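Local coordinates for protein ofchtiv-allosamidin (Ostrinia furnacalis, PDB 6JMB) that is a group IV insect chitinase of glycosyl hydrolase family 18 that probably hydrolyses chitin and binds the inhibitor allosamidin in its sugar-binding cleft, at residues T78-G83 against Y116-L121; G120-W125 against L160-V165. All coordinates share one frame; numbering follows the deposited sequence.

Contact 1: residues T78-G83 against Y116-L121; sequences TLVAVG and YNFDGL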
ATOM      1  N   THR A  78     -11.357   7.842  -9.281  1.00 12.26           N
ATOM      2  CA  THR A  78     -10.578   6.724  -9.800  1.00 13.06           C
ATOM      3  C   THR A  78      -9.261   7.255 -10.349  1.00 15.13           C
ATOM      4  O   THR A  78      -9.249   7.975 -11.351  1.00 20.38           O
ATOM      5  CB  THR A  78     -11.333   5.974 -10.901  1.00 14.17           C
ATOM      6  OG1 THR A  78     -11.645   6.871 -11.974  1.00 17.02           O
ATOM      7  CG2 THR A  78     -12.611   5.353 -10.367  1.00 14.52           C
ATOM      8  N   LEU A  79      -8.156   6.859  -9.726  1.00 11.87           N
ATOM      9  CA  LEU A  79      -6.818   7.291 -10.093  1.00 11.35           C
ATOM     10  C   LEU A  79      -6.052   6.141 -10.724  1.00  9.80           C
ATOM     11  O   LEU A  79      -6.375   4.970 -10.531  1.00 10.72           O
ATOM     12  CB  LEU A  79      -6.041   7.771  -8.864  1.00 12.57           C
ATOM     13  CG  LEU A  79      -6.711   8.780  -7.927  1.00 16.02           C
ATOM     14  CD1 LEU A  79      -5.703   9.243  -6.884  1.00 24.16           C
ATOM     15  CD2 LEU A  79      -7.273   9.960  -8.696  1.00 23.66           C
ATOM     16  N   VAL A  80      -5.004   6.487 -11.461  1.00 10.25           N
ATOM     17  CA  VAL A  80      -4.066   5.506 -11.989  1.00  9.93           C
ATOM     18  C   VAL A  80      -2.734   5.715 -11.271  1.00 10.33           C
ATOM     19  O   VAL A  80      -2.308   6.857 -11.047  1.00 11.15           O
ATOM     20  CB  VAL A  80      -3.949   5.599 -13.524  1.00 11.53           C
ATOM     21  CG1 VAL A  80      -3.300   6.925 -13.982  1.00 11.07           C
ATOM     22  CG2 VAL A  80      -3.206   4.403 -14.086  1.00 11.93           C
ATOM     23  N   ALA A  81      -2.111   4.616 -10.853  1.00  9.24           N
ATOM     24  CA  ALA A  81      -0.844   4.667 -10.128  1.00  9.28           C
ATOM     25  C   ALA A  81       0.308   4.296 -11.051  1.00 10.04           C
ATOM     26  O   ALA A  81       0.264   3.263 -11.728  1.00  9.93           O
ATOM     27  CB  ALA A  81      -0.861   3.718  -8.927  1.00 10.26           C
ATOM     28  N   VAL A  82       1.340   5.139 -11.074  1.00  9.25           N
ATOM     29  CA  VAL A  82       2.552   4.877 -11.841  1.00 10.03           C
ATOM     30  C   VAL A  82       3.650   4.435 -10.886  1.00 10.72           C
ATOM     31  O   VAL A  82       3.832   5.027  -9.813  1.00 10.68           O
ATOM     32  CB  VAL A  82       2.971   6.112 -12.662  1.00  9.72           C
ATOM     33  CG1 VAL A  82       3.326   7.305 -11.755  1.00 11.95           C
ATOM     34  CG2 VAL A  82       4.117   5.768 -13.612  1.00 12.54           C
ATOM     35  N   GLY A  83       4.372   3.387 -11.265  1.00  9.80           N
ATOM     36  CA  GLY A  83       5.500   2.939 -10.479  1.00  9.70           C
ATOM     37  C   GLY A  83       5.273   1.585  -9.851  1.00  9.66           C
ATOM     38  O   GLY A  83       4.923   0.621 -10.540  1.00 10.62           O
ATOM     39  N   TYR A 116      -8.807   7.557 -20.740  1.00 13.09           N
ATOM     40  CA  TYR A 116      -9.418   6.446 -20.026  1.00 12.06           C
ATOM     41  C   TYR A 116     -10.335   6.899 -18.903  1.00 11.61           C
ATOM     42  O   TYR A 116     -10.887   6.054 -18.198  1.00 13.23           O
ATOM     43  CB  TYR A 116      -8.339   5.480 -19.514  1.00 13.41           C
ATOM     44  CG  TYR A 116      -7.514   4.894 -20.644  1.00 12.20           C
ATOM     45  CD1 TYR A 116      -8.113   4.135 -21.644  1.00 13.90           C
ATOM     46  CD2 TYR A 116      -6.147   5.119 -20.725  1.00 14.03           C
ATOM     47  CE1 TYR A 116      -7.364   3.611 -22.689  1.00 15.09           C
ATOM     48  CE2 TYR A 116      -5.389   4.599 -21.770  1.00 14.19           C
ATOM     49  CZ  TYR A 116      -6.010   3.846 -22.745  1.00 13.77           C
ATOM     50  OH  TYR A 116      -5.271   3.324 -23.788  1.00 18.66           O
ATOM     51  N   ASN A 117     -10.513   8.210 -18.731  1.00 11.87           N
ATOM     52  CA  ASN A 117     -11.453   8.792 -17.772  1.00 12.47           C
ATOM     53  C   ASN A 117     -11.032   8.596 -16.312  1.00 11.23           C
ATOM     54  O   ASN A 117     -11.883   8.445 -15.427  1.00 12.70           O
ATOM     55  CB  ASN A 117     -12.898   8.332 -18.003  1.00 13.90           C
ATOM     56  CG  ASN A 117     -13.905   9.250 -17.352  1.00 18.39           C
ATOM     57  OD1 ASN A 117     -13.706  10.464 -17.294  1.00 23.62           O
ATOM     58  ND2 ASN A 117     -14.986   8.674 -16.842  1.00 22.14           N
ATOM     59  N   PHE A 118      -9.731   8.607 -16.044  1.00 10.91           N
ATOM     60  CA  PHE A 118      -9.253   8.667 -14.674  1.00 11.31           C
ATOM     61  C   PHE A 118      -9.418  10.082 -14.121  1.00 12.47           C
ATOM     62  O   PHE A 118      -9.547  11.059 -14.868  1.00 13.99           O
ATOM     63  CB  PHE A 118      -7.778   8.259 -14.605  1.00 11.09           C
ATOM     64  CG  PHE A 118      -7.543   6.777 -14.756  1.00 10.34           C
ATOM     65  CD1 PHE A 118      -7.767   5.910 -13.692  1.00 11.11           C
ATOM     66  CD2 PHE A 118      -7.076   6.253 -15.956  1.00 11.02           C
ATOM     67  CE1 PHE A 118      -7.545   4.549 -13.833  1.00 11.22           C
ATOM     68  CE2 PHE A 118      -6.849   4.889 -16.105  1.00 12.16           C
ATOM     69  CZ  PHE A 118      -7.087   4.034 -15.041  1.00 11.79           C
ATOM     70  N   ASP A 119      -9.397  10.190 -12.793  1.00 12.01           N
ATOM     71  CA  ASP A 119      -9.547  11.474 -12.120  1.00 12.47           C
ATOM     72  C   ASP A 119      -8.234  12.037 -11.608  1.00 12.11           C
ATOM     73  O   ASP A 119      -8.232  13.112 -10.994  1.00 13.50           O
ATOM     74  CB  ASP A 119     -10.543  11.347 -10.968  1.00 14.08           C
ATOM     75  CG  ASP A 119     -11.890  10.894 -11.439  1.00 15.63           C
ATOM     76  OD1 ASP A 119     -12.560  11.675 -12.150  1.00 20.79           O
ATOM     77  OD2 ASP A 119     -12.271   9.745 -11.136  1.00 14.29           O
ATOM     78  N   GLY A 120      -7.126  11.353 -11.842  1.00 11.76           N
ATOM     79  CA  GLY A 120      -5.843  11.847 -11.395  1.00 13.35           C
ATOM     80  C   GLY A 120      -4.798  10.750 -11.401  1.00 11.28           C
ATOM     81  O   GLY A 120      -5.036   9.633 -11.862  1.00 10.82           O
ATOM     82  N   LEU A 121      -3.633  11.110 -10.868  1.00 10.43           N
ATOM     83  CA  LEU A 121      -2.436  10.286 -10.904  1.00 10.40           C
ATOM     84  C   LEU A 121      -1.910  10.091  -9.491  1.00 10.37           C
ATOM     85  O   LEU A 121      -1.833  11.047  -8.711  1.00 10.83           O
ATOM     86  CB  LEU A 121      -1.343  10.980 -11.731  1.00 10.97           C
ATOM     87  CG  LEU A 121       0.008  10.265 -11.822  1.00 10.49           C
ATOM     88  CD1 LEU A 121      -0.110   8.993 -12.647  1.00 12.06           C
ATOM     89  CD2 LEU A 121       1.074  11.186 -12.401  1.00 12.04           C
TER

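Contact 2: residues G120-W125 against L160-V165; sequences GLDVDW and LLTVAV. With AMI (allosamizoline), chain C.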
ATOM      1  N   GLY A 120      -7.126  11.353 -11.842  1.00 11.76           N
ATOM      2  CA  GLY A 120      -5.843  11.847 -11.395  1.00 13.35           C
ATOM      3  C   GLY A 120      -4.798  10.750 -11.401  1.00 11.28           C
ATOM      4  O   GLY A 120      -5.036   9.633 -11.862  1.00 10.82           O
ATOM      5  N   LEU A 121      -3.633  11.110 -10.868  1.00 10.43           N
ATOM      6  CA  LEU A 121      -2.436  10.286 -10.904  1.00 10.40           C
ATOM      7  C   LEU A 121      -1.910  10.091  -9.491  1.00 10.37           C
ATOM      8  O   LEU A 121      -1.833  11.047  -8.711  1.00 10.83           O
ATOM      9  CB  LEU A 121      -1.343  10.980 -11.731  1.00 10.97           C
ATOM     10  CG  LEU A 121       0.008  10.265 -11.822  1.00 10.49           C
ATOM     11  CD1 LEU A 121      -0.110   8.993 -12.647  1.00 12.06           C
ATOM     12  CD2 LEU A 121       1.074  11.186 -12.401  1.00 12.04           C
ATOM     13  N   ASP A 122      -1.541   8.856  -9.172  1.00 10.41           N
ATOM     14  CA  ASP A 122      -0.818   8.530  -7.953  1.00  9.85           C
ATOM     15  C   ASP A 122       0.600   8.147  -8.351  1.00  9.42           C
ATOM     16  O   ASP A 122       0.790   7.307  -9.237  1.00 10.94           O
ATOM     17  CB  ASP A 122      -1.497   7.355  -7.244  1.00  9.99           C
ATOM     18  CG  ASP A 122      -0.808   6.975  -5.954  1.00 11.01           C
ATOM     19  OD1 ASP A 122      -0.571   7.866  -5.108  1.00 11.23           O
ATOM     20  OD2 ASP A 122      -0.500   5.776  -5.779  1.00 12.81           O
ATOM     21  N   VAL A 123       1.591   8.771  -7.724  1.00 10.39           N
ATOM     22  CA  VAL A 123       2.992   8.503  -8.037  1.00 10.86           C
ATOM     23  C   VAL A 123       3.573   7.609  -6.951  1.00 10.27           C
ATOM     24  O   VAL A 123       3.600   7.986  -5.769  1.00 10.00           O
ATOM     25  CB  VAL A 123       3.800   9.800  -8.187  1.00 10.63           C
ATOM     26  CG1 VAL A 123       5.228   9.475  -8.603  1.00 12.31           C
ATOM     27  CG2 VAL A 123       3.144  10.715  -9.214  1.00 12.34           C
ATOM     28  N   ASP A 124       4.022   6.417  -7.351  1.00  9.47           N
ATOM     29  CA  ASP A 124       4.604   5.420  -6.459  1.00  9.09           C
ATOM     30  C   ASP A 124       6.004   5.046  -6.945  1.00  9.34           C
ATOM     31  O   ASP A 124       6.269   3.893  -7.300  1.00 10.73           O
ATOM     32  CB  ASP A 124       3.680   4.194  -6.402  1.00 10.85           C
ATOM     33  CG  ASP A 124       4.198   3.093  -5.498  1.00 11.65           C
ATOM     34  OD1 ASP A 124       4.965   3.380  -4.559  1.00 12.53           O
ATOM     35  OD2 ASP A 124       3.824   1.927  -5.728  1.00 11.09           O
ATOM     36  N   TRP A 125       6.904   6.024  -6.989  1.00  9.50           N
ATOM     37  CA  TRP A 125       8.295   5.776  -7.346  1.00  9.49           C
ATOM     38  C   TRP A 125       8.989   5.144  -6.146  1.00 10.25           C
ATOM     39  O   TRP A 125       9.064   5.756  -5.076  1.00 10.77           O
ATOM     40  CB  TRP A 125       8.928   7.119  -7.712  1.00  9.86           C
ATOM     41  CG  TRP A 125      10.429   7.180  -7.902  1.00  9.69           C
ATOM     42  CD1 TRP A 125      11.344   6.158  -7.834  1.00  9.93           C
ATOM     43  CD2 TRP A 125      11.172   8.363  -8.201  1.00  9.71           C
ATOM     44  NE1 TRP A 125      12.614   6.645  -8.074  1.00 10.62           N
ATOM     45  CE2 TRP A 125      12.533   7.996  -8.293  1.00  9.23           C
ATOM     46  CE3 TRP A 125      10.818   9.701  -8.396  1.00  9.72           C
ATOM     47  CZ2 TRP A 125      13.540   8.925  -8.578  1.00 10.00           C
ATOM     48  CZ3 TRP A 125      11.814  10.624  -8.683  1.00 10.86           C
ATOM     49  CH2 TRP A 125      13.163  10.230  -8.759  1.00 10.54           C
ATOM     50  N   LEU A 160      -6.604  15.143  -9.721  1.00 12.13           N
ATOM     51  CA  LEU A 160      -5.937  14.866  -8.458  1.00 12.55           C
ATOM     52  C   LEU A 160      -4.498  14.427  -8.699  1.00 12.20           C
ATOM     53  O   LEU A 160      -4.170  13.832  -9.729  1.00 12.35           O
ATOM     54  CB  LEU A 160      -6.668  13.746  -7.715  1.00 13.12           C
ATOM     55  CG  LEU A 160      -8.095  14.056  -7.262  1.00 14.84           C
ATOM     56  CD1 LEU A 160      -8.776  12.796  -6.753  1.00 21.43           C
ATOM     57  CD2 LEU A 160      -8.081  15.127  -6.189  1.00 21.13           C
ATOM     58  N   LEU A 161      -3.637  14.731  -7.730  1.00 10.73           N
ATOM     59  CA  LEU A 161      -2.253  14.268  -7.718  1.00 10.23           C
ATOM     60  C   LEU A 161      -1.951  13.762  -6.319  1.00 10.98           C
ATOM     61  O   LEU A 161      -2.037  14.524  -5.350  1.00 11.36           O
ATOM     62  CB  LEU A 161      -1.283  15.401  -8.079  1.00 10.97           C
ATOM     63  CG  LEU A 161       0.200  15.016  -8.018  1.00 11.29           C
ATOM     64  CD1 LEU A 161       0.533  13.946  -9.050  1.00 13.47           C
ATOM     65  CD2 LEU A 161       1.079  16.248  -8.212  1.00 13.41           C
ATOM     66  N   THR A 162      -1.601  12.485  -6.207  1.00  9.39           N
ATOM     67  CA  THR A 162      -1.276  11.882  -4.919  1.00  9.79           C
ATOM     68  C   THR A 162       0.046  11.142  -5.030  1.00 10.15           C
ATOM     69  O   THR A 162       0.570  10.929  -6.126  1.00  9.82           O
ATOM     70  CB  THR A 162      -2.380  10.917  -4.464  1.00  9.81           C
ATOM     71  OG1 THR A 162      -2.435   9.792  -5.354  1.00 10.68           O
ATOM     72  CG2 THR A 162      -3.730  11.615  -4.458  1.00 11.24           C
ATOM     73  N   VAL A 163       0.603  10.771  -3.876  1.00  9.91           N
ATOM     74  CA  VAL A 163       1.803   9.948  -3.829  1.00 10.22           C
ATOM     75  C   VAL A 163       1.610   8.825  -2.824  1.00 10.41           C
ATOM     76  O   VAL A 163       0.778   8.901  -1.918  1.00 11.15           O
ATOM     77  CB  VAL A 163       3.074  10.753  -3.476  1.00 10.46           C
ATOM     78  CG1 VAL A 163       3.408  11.758  -4.580  1.00 11.10           C
ATOM     79  CG2 VAL A 163       2.914  11.437  -2.112  1.00 10.91           C
ATOM     80  N   ALA A 164       2.395   7.770  -3.012  1.00  9.25           N
ATOM     81  CA  ALA A 164       2.598   6.728  -2.017  1.00  9.76           C
ATOM     82  C   ALA A 164       4.063   6.785  -1.624  1.00 10.18           C
ATOM     83  O   ALA A 164       4.932   6.870  -2.497  1.00 10.96           O
ATOM     84  CB  ALA A 164       2.287   5.351  -2.599  1.00  9.78           C
ATOM     85  N   VAL A 165       4.339   6.760  -0.319  1.00  9.92           N
ATOM     86  CA  VAL A 165       5.684   6.998   0.195  1.00  9.16           C
ATOM     87  C   VAL A 165       6.083   5.937   1.209  1.00 10.06           C
ATOM     88  O   VAL A 165       5.240   5.336   1.882  1.00  9.81           O
ATOM     89  CB  VAL A 165       5.821   8.395   0.834  1.00  9.41           C
ATOM     90  CG1 VAL A 165       5.559   9.491  -0.200  1.00 11.61           C
ATOM     91  CG2 VAL A 165       4.877   8.525   2.021  1.00 10.83           C
TER
HETATM   92  C1  AMI C 501       3.312  -1.504  -2.065  1.00 11.03           C
HETATM   93  C2  AMI C 501       3.856  -1.083  -3.490  1.00 10.26           C
HETATM   94  C3  AMI C 501       3.543  -2.214  -4.335  1.00 10.71           C
HETATM   95  C4  AMI C 501       3.628  -3.470  -3.374  1.00 11.28           C
HETATM   96  C5  AMI C 501       2.872  -2.984  -2.229  1.00 10.67           C
HETATM   97  C6  AMI C 501       3.117  -3.822  -0.921  1.00 12.13           C
HETATM   98  C7  AMI C 501       2.188   0.231  -2.872  1.00 10.95           C
HETATM   99  C8  AMI C 501       1.297   2.330  -4.003  1.00 12.48           C
HETATM  100  C9  AMI C 501       0.216   1.485  -1.839  1.00 11.28           C
HETATM  101  N2  AMI C 501       3.207   0.005  -3.810  1.00 10.75           N
HETATM  102  N7  AMI C 501       1.238   1.350  -2.911  1.00 11.24           N
HETATM  103  O3  AMI C 501       4.437  -2.278  -5.446  1.00 11.72           O
HETATM  104  O4  AMI C 501       2.978  -4.639  -3.853  1.00 10.51           O
HETATM  105  O6  AMI C 501       4.508  -3.873  -0.675  1.00 13.86           O
HETATM  106  O7  AMI C 501       2.140  -0.683  -1.862  1.00 10.96           O
HETATM  107  O   HOH W   1       7.652   7.136  -3.199  1.00 12.85           O

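Contact 1: residues T78-G83 against Y116-L121
Thr78 and Asp119 share three hydrogen bonds near the start of two neighbouring parallel strands of the family 18 TIM barrel. Asp119 N gives Thr78 O a nearly straight bond of 2.6 Å. In return, Asp119 OD2 takes two donors from Thr78. Thr78 N meets the anti lone pair of Asp119 OD2 at 2.8 Å, with an N-H...O angle of 172°. Thr78 OG1 comes to Asp119 OD2 from above the carboxylate plane, at 3.1 Å. A chi1 of 59° tucks this hydroxyl between the backbone N and the carbonyl carbon, where it can reach the same oxygen as Thr78 N. Lys70 adds a salt bridge to that oxygen, so Asp119 OD2 has three partners.

Val80 lies over one face of the Phe118 ring, with Val80 CB 3.6 Å from the ring centroid and close to its normal. Val80 N donates to Gly120 O at 3.2 Å. Leu79 CD2 packs 3.4 Å from Gly120 N, leaving little room for a side chain there. Gly120 N is buried and has no hydrogen-bond partner in the model. Further out, Asn117 closes helix 99-116 with a Schellman motif just before Phe118. Ile113 of that helix packs on Val80 and Leu121. Leu121 CD1 touches both Val80 CG1, at 4.0 Å, and Val82 CG1, at 3.9 Å.

Contact 2: residues G120-W125 against L160-V165
Gly120 to Asp124 pairs in parallel with Leu160 to Ala164, the two strand directions differing by 19°. Four backbone bonds zigzag along the pair: Leu121 N to Leu160 O, Thr162 N to Leu121 O, Val123 N to Thr162 O and Ala164 N to Val123 O. A CB at Gly120 would run into Leu160 O.

Asp122 and Thr162 lie on one face and cross at about a right angle. Thr162 OG1 donates to Asp122 OD1 at 2.7 Å, on its anti side and 27° out of the carboxylate plane. Asp122 OD2 bonds instead to the hydroxyl of Tyr9, a residue of the allosamizoline pocket. The carboxylate thus has a partner at each oxygen, which should fix its rotation. A leucine here would probably leave the Thr162 and Tyr9 hydroxyls without their shared carboxylate partner.

On the other face, Val123 CG2 meets Leu161 CD1 at 4.2 Å, and Val123 CB packs on Val163 CG1. Helix 138-154 covers this side through Leu147 and Phe154.

At the C-terminal end, a water donates to both Trp125 O and Ala164 O. With CG anti to the backbone N (chi1 180°), Asp124 places OD2 2.8 Å from allosamizoline N2. Ala164 CB lies 3.5 Å from its methyl C8. Asp122 and Asp124, with Asp119 and Glu126, spell the DxxDxDxE signature of family 18 chitinases.

Overall arrangement
Both contacts use strand 120-124. Contact 1 joins it to strand 77-83 and contact 2 to strand 160-165, giving three successive parallel strands of the barrel. Their centres are 9 Å apart, and Gly120 and Leu121 belong to both. Probable backbone bonds continue the first pairing alongside the second: Val80 O to Asp122 N and Val82 O to Asp124 N, each 2.8 Å. The Leu79 side chain reaches across Gly120 to the third strand, with Leu79 CD2 3.8 Å from Leu160 CD1. Contact 2 reaches the ligand directly, whereas the Val82 side chain of contact 1 stays about 9 Å from the allosamizoline. Trp85 N and Asp194 OD2 are hydrogen-bonded to that group.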